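Local coordinates for protein alanyl-tRNA synthetase (Aquifex aeolicus, PDB 3G98) that attaches alanine to its tRNA, here represented by the C-Ala domain, which brings the editing and aminoacylation functions together on one tRNA, at residues V56-E59 with I60-K63; L27-M30 with L31-R34; Q33-K36 with K37-V40. One frame throughout, in Å; residues are numbered along the deposited sequence.

Contact 1: residues V56-E59 with I60-K63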
# COMPACT_ATOMS: atom_id res chain seq x y z
N VAL A 56 -4.81 -6.05 -1.43
CA VAL A 56 -4.75 -7.22 -0.57
C VAL A 56 -5.36 -8.43 -1.28
O VAL A 56 -6.18 -8.27 -2.19
CB VAL A 56 -5.44 -6.99 0.82
CG1 VAL A 56 -4.86 -5.76 1.53
CG2 VAL A 56 -6.94 -6.85 0.68
N SER A 57 -4.93 -9.62 -0.89
CA SER A 57 -5.56 -10.83 -1.41
C SER A 57 -7.04 -10.77 -1.08
O SER A 57 -7.42 -10.42 0.04
CB SER A 57 -4.95 -12.06 -0.76
OG SER A 57 -3.59 -12.21 -1.12
N LYS A 58 -7.89 -11.11 -2.04
CA LYS A 58 -9.33 -10.95 -1.81
C LYS A 58 -9.81 -11.70 -0.57
O LYS A 58 -10.74 -11.24 0.12
CB LYS A 58 -10.15 -11.33 -3.05
CG LYS A 58 -11.64 -11.14 -2.85
CD LYS A 58 -12.29 -10.40 -4.02
CE LYS A 58 -13.70 -9.95 -3.64
NZ LYS A 58 -14.19 -8.86 -4.53
N GLU A 59 -9.17 -12.82 -0.26
CA GLU A 59 -9.56 -13.65 0.88
C GLU A 59 -9.41 -12.95 2.23
O GLU A 59 -10.08 -13.32 3.19
CB GLU A 59 -8.76 -14.96 0.89
CG GLU A 59 -9.11 -15.91 -0.25
CD GLU A 59 -8.34 -15.60 -1.53
OE1 GLU A 59 -7.56 -14.62 -1.55
OE2 GLU A 59 -8.52 -16.35 -2.52
N ILE A 60 -8.55 -11.93 2.31
CA ILE A 60 -8.29 -11.26 3.59
C ILE A 60 -8.81 -9.82 3.64
O ILE A 60 -8.43 -9.04 4.51
CB ILE A 60 -6.78 -11.28 3.94
CG1 ILE A 60 -5.97 -10.48 2.92
CG2 ILE A 60 -6.28 -12.71 4.02
CD1 ILE A 60 -4.53 -10.24 3.33
N SER A 61 -9.71 -9.49 2.71
CA SER A 61 -10.35 -8.16 2.63
C SER A 61 -11.02 -7.68 3.92
O SER A 61 -11.00 -6.49 4.22
CB SER A 61 -11.40 -8.16 1.50
OG SER A 61 -10.78 -8.27 0.23
N ASP A 62 -11.64 -8.60 4.66
CA ASP A 62 -12.26 -8.22 5.93
C ASP A 62 -11.21 -8.00 7.00
O ASP A 62 -11.35 -7.13 7.86
CB ASP A 62 -13.28 -9.27 6.40
CG ASP A 62 -14.64 -9.10 5.75
OD1 ASP A 62 -14.86 -8.07 5.07
OD2 ASP A 62 -15.51 -9.98 5.93
N LYS A 63 -10.15 -8.80 6.94
CA LYS A 63 -9.07 -8.72 7.91
C LYS A 63 -8.24 -7.46 7.72
O LYS A 63 -7.94 -6.76 8.69
CB LYS A 63 -8.17 -9.96 7.81
CG LYS A 63 -8.87 -11.23 8.26
CD LYS A 63 -8.02 -12.46 8.01
CE LYS A 63 -8.82 -13.72 8.33
NZ LYS A 63 -8.06 -14.97 8.10
O HOH W 1 -10.99 -11.47 5.23
O HOH W 2 -9.21 -14.89 5.41
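Ser61 turns its hydroxyl back onto Lys58, OG giving a hydrogen bond to Lys58 O at 3.0 Å. The donor sits tilted 31° from the carbonyl plane, and the same oxygen takes a weak bond from Ser61 N, so one residue grips it twice. One step earlier Ile60 N bonds to Ser57 O at 3.0 Å, coming from above the carbonyl plane. Beneath this turn lies the apolar part: Ile60 holds CG1 between its backbone N and carbonyl carbon (chi1 65°), and that branch reaches Val56 CB at 4.1 Å. Val39 of strand 38-46 packs against both Val56 and Ile60. On the outer side two waters donate to Glu59 O, one accepting from Lys63 N, the other lying 2.9 Å from Lys63 NZ. Further out, Ser57 OG is tied to Asp38 N and Arg32 O, which pins the start of the turn. Replacing Ser61 by an alanine removes OG, and Lys58 O would probably lose the stronger of the two bonds it takes from this residue. The carbonyls here find hydroxyl, backbone and water donors, so the chain can leave strand 49-56 through a 3-10 turn without stranding those acceptors.

Contact 2: residues L27-M30 with L31-R34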
# COMPACT_ATOMS: atom_id res chain seq x y z
N LEU A 27 0.25 -3.05 -11.12
CA LEU A 27 1.29 -3.86 -10.48
C LEU A 27 0.84 -4.41 -9.13
O LEU A 27 1.03 -5.59 -8.82
CB LEU A 27 2.58 -3.05 -10.34
CG LEU A 27 3.80 -3.73 -9.69
CD1 LEU A 27 4.19 -5.01 -10.43
CD2 LEU A 27 4.98 -2.78 -9.64
N ALA A 28 0.22 -3.54 -8.31
CA ALA A 28 -0.26 -3.95 -7.01
C ALA A 28 -1.33 -5.02 -7.16
O ALA A 28 -1.35 -6.00 -6.42
CB ALA A 28 -0.81 -2.76 -6.25
N ASP A 29 -2.21 -4.83 -8.14
CA ASP A 29 -3.28 -5.78 -8.41
C ASP A 29 -2.69 -7.16 -8.71
O ASP A 29 -3.13 -8.17 -8.15
CB ASP A 29 -4.14 -5.25 -9.56
CG ASP A 29 -5.25 -6.20 -9.97
OD1 ASP A 29 -5.86 -6.87 -9.11
OD2 ASP A 29 -5.53 -6.26 -11.18
N MET A 30 -1.69 -7.21 -9.58
CA MET A 30 -1.05 -8.48 -9.94
C MET A 30 -0.38 -9.15 -8.75
O MET A 30 -0.51 -10.36 -8.55
CB MET A 30 -0.02 -8.27 -11.05
CG MET A 30 -0.64 -7.99 -12.40
SD MET A 30 0.61 -8.09 -13.68
CE MET A 30 1.75 -6.84 -13.10
N LEU A 31 0.35 -8.37 -7.97
CA LEU A 31 1.08 -8.90 -6.82
C LEU A 31 0.21 -9.50 -5.71
O LEU A 31 0.68 -10.37 -4.98
CB LEU A 31 2.01 -7.84 -6.23
CG LEU A 31 3.20 -7.42 -7.08
CD1 LEU A 31 3.89 -6.21 -6.44
CD2 LEU A 31 4.16 -8.59 -7.24
N ARG A 32 -1.03 -9.03 -5.55
CA ARG A 32 -1.87 -9.57 -4.46
C ARG A 32 -2.62 -10.83 -4.88
O ARG A 32 -3.32 -11.45 -4.08
CB ARG A 32 -2.83 -8.53 -3.87
CG ARG A 32 -3.69 -7.78 -4.87
CD ARG A 32 -4.80 -8.65 -5.44
NE ARG A 32 -5.69 -7.87 -6.31
CZ ARG A 32 -6.87 -7.40 -5.93
NH1 ARG A 32 -7.33 -7.63 -4.71
NH2 ARG A 32 -7.62 -6.71 -6.79
N GLN A 33 -2.48 -11.19 -6.14
CA GLN A 33 -3.11 -12.39 -6.69
C GLN A 33 -2.24 -13.61 -6.43
O GLN A 33 -2.64 -14.75 -6.69
CB GLN A 33 -3.32 -12.21 -8.19
CG GLN A 33 -4.26 -11.08 -8.57
CD GLN A 33 -4.34 -10.87 -10.07
OE1 GLN A 33 -3.96 -11.74 -10.84
NE2 GLN A 33 -4.85 -9.72 -10.48
N ARG A 34 -1.04 -13.36 -5.91
CA ARG A 34 -0.02 -14.37 -5.70
C ARG A 34 -0.53 -15.47 -4.76
O ARG A 34 -0.69 -16.62 -5.17
CB ARG A 34 1.23 -13.71 -5.11
CG ARG A 34 2.57 -14.30 -5.53
CD ARG A 34 2.70 -15.77 -5.15
NE ARG A 34 4.10 -16.17 -4.97
CZ ARG A 34 5.01 -16.14 -5.93
NH1 ARG A 34 4.70 -15.71 -7.15
NH2 ARG A 34 6.26 -16.52 -5.67
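Arg32 sets CG between its own backbone N and carbonyl carbon (chi1 52°) and bends again at chi2 (73°), which carries the guanidinium back over the helix end to Asp29. The carboxylate is presented by Asp29 CG lying opposite the backbone N. Arg32 grips OD1 side-on with two nitrogens: NE stands 3.0 Å from Asp29 OD1 and NH2 2.9 Å from that same OD1. The oxygen lies in the guanidinium plane, yet the two flat groups are turned 68° apart; NE uses the anti lone pair of OD1, whereas NH2 meets it on the anti side but out of the carboxylate plane. Gln33 NE2 adds a weak bond to Asp29 OD1 at 3.3 Å. The setting is the C-terminal end of helix 21-31, where Leu31 N donates a helical i+4 to i bond to Leu27 O at 3.0 Å, and Gln33 N binds Met30 O as the chain leaves the helix. On one flank Leu27 CG comes within 4.1 Å of Leu31 CD1, with Ile42 and Val40 of strand 38-46 packing against the two leucines in turn. Arg32 NH1 has other partners, the carbonyl of Val56 and the carboxylate of Asp86.

Contact 3: residues Q33-K36 with K37-V40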
# COMPACT_ATOMS: atom_id res chain seq x y z
N GLN A 33 -2.48 -11.19 -6.14
CA GLN A 33 -3.11 -12.39 -6.69
C GLN A 33 -2.24 -13.61 -6.43
O GLN A 33 -2.64 -14.75 -6.69
CB GLN A 33 -3.32 -12.21 -8.19
CG GLN A 33 -4.26 -11.08 -8.57
CD GLN A 33 -4.34 -10.87 -10.07
OE1 GLN A 33 -3.96 -11.74 -10.84
NE2 GLN A 33 -4.85 -9.72 -10.48
N ARG A 34 -1.04 -13.36 -5.91
CA ARG A 34 -0.02 -14.37 -5.70
C ARG A 34 -0.53 -15.47 -4.76
O ARG A 34 -0.69 -16.62 -5.17
CB ARG A 34 1.23 -13.71 -5.11
CG ARG A 34 2.57 -14.30 -5.53
CD ARG A 34 2.70 -15.77 -5.15
NE ARG A 34 4.10 -16.17 -4.97
CZ ARG A 34 5.01 -16.14 -5.93
NH1 ARG A 34 4.70 -15.71 -7.15
NH2 ARG A 34 6.26 -16.52 -5.67
N THR A 35 -0.78 -15.10 -3.51
CA THR A 35 -1.28 -16.04 -2.52
C THR A 35 -2.66 -15.63 -2.04
O THR A 35 -3.39 -14.91 -2.72
CB THR A 35 -0.32 -16.15 -1.30
OG1 THR A 35 -0.33 -14.92 -0.57
CG2 THR A 35 1.10 -16.47 -1.75
N LYS A 36 -3.01 -16.09 -0.84
CA LYS A 36 -4.29 -15.75 -0.23
C LYS A 36 -4.08 -14.91 1.02
O LYS A 36 -5.04 -14.62 1.75
CB LYS A 36 -5.07 -17.02 0.10
CG LYS A 36 -5.52 -17.80 -1.13
CD LYS A 36 -6.37 -19.00 -0.75
CE LYS A 36 -5.58 -19.98 0.12
NZ LYS A 36 -6.41 -21.14 0.54
N LYS A 37 -2.83 -14.51 1.27
CA LYS A 37 -2.50 -13.72 2.45
C LYS A 37 -1.58 -12.54 2.15
O LYS A 37 -0.86 -12.08 3.02
CB LYS A 37 -1.86 -14.61 3.52
CG LYS A 37 -0.61 -15.34 3.05
CD LYS A 37 -0.01 -16.20 4.16
CE LYS A 37 0.82 -15.36 5.12
NZ LYS A 37 1.33 -16.18 6.26
N ASP A 38 -1.61 -12.05 0.91
CA ASP A 38 -0.73 -10.95 0.49
C ASP A 38 -1.30 -9.57 0.81
O ASP A 38 -2.49 -9.32 0.61
CB ASP A 38 -0.46 -11.03 -1.01
CG ASP A 38 0.28 -12.29 -1.42
OD1 ASP A 38 1.18 -12.73 -0.67
OD2 ASP A 38 -0.05 -12.84 -2.48
N VAL A 39 -0.44 -8.69 1.29
CA VAL A 39 -0.74 -7.27 1.43
C VAL A 39 0.35 -6.54 0.65
O VAL A 39 1.53 -6.76 0.88
CB VAL A 39 -0.72 -6.81 2.92
CG1 VAL A 39 -1.08 -5.32 3.02
CG2 VAL A 39 -1.68 -7.64 3.78
N VAL A 40 -0.06 -5.68 -0.27
CA VAL A 40 0.91 -4.99 -1.13
C VAL A 40 0.79 -3.50 -0.88
O VAL A 40 -0.30 -2.93 -0.99
CB VAL A 40 0.63 -5.27 -2.61
CG1 VAL A 40 1.64 -4.55 -3.51
CG2 VAL A 40 0.61 -6.78 -2.88
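Asp38 reaches back across the turn to the backbone of Thr35, whose amide N donates to Asp38 OD2 at 2.6 Å with an N-H...O angle of 162°. It meets that oxygen on the syn side, 28° out of the carboxylate plane. Asp38 CG lies opposite its carbonyl carbon (chi1 -63°), an orientation that lets the carboxylate reach the Thr35 amide. The same OD2 also lies against Arg34 CB at 3.1 Å. The Arg34 guanidinium leads away, its NE 5.9 Å from Asp38 OD2 and thus not paired with it. Lys37 N is directed at Thr35 OG1 in a hydrogen bond of 3.1 Å, although the hydroxyl is modelled too close to the carboxylate for its position to be certain; this i+2 to i bond would be that of an ST turn. The other carboxylate oxygen, OD1, accepts a weak bond from His12 NE2, while Asp38 N is taken up by Ser57 OG, which also bonds weakly with Thr35 O. The turn is the last part of the loop between helix 21-31 and strand 38-46; strand 9-17 lies alongside through backbone bonds of Thr10 and His12, Gly55 bonds to Val40, and helix 21-31 rests on Val40 through Ala28 and Leu31.

In the fold
Contacts 2 and 3 run in sequence along one piece of chain, sharing Gln33 and Arg34 as helix 21-31 gives way to strand 38-46; contact 1 lies at the end of the neighbouring strand 49-56. Contacts 2 and 3 are surface contacts, while contact 1 is partly buried and has a small aliphatic base. Their chemistry differs accordingly: a salt bridge at the helix end in contact 2, a carboxylate holding a backbone amide in contact 3, and serine, backbone and water bonds in contact 1. Ser57 is the residue common to their surroundings, and the helix end and the two turns meet at one end of the sheet.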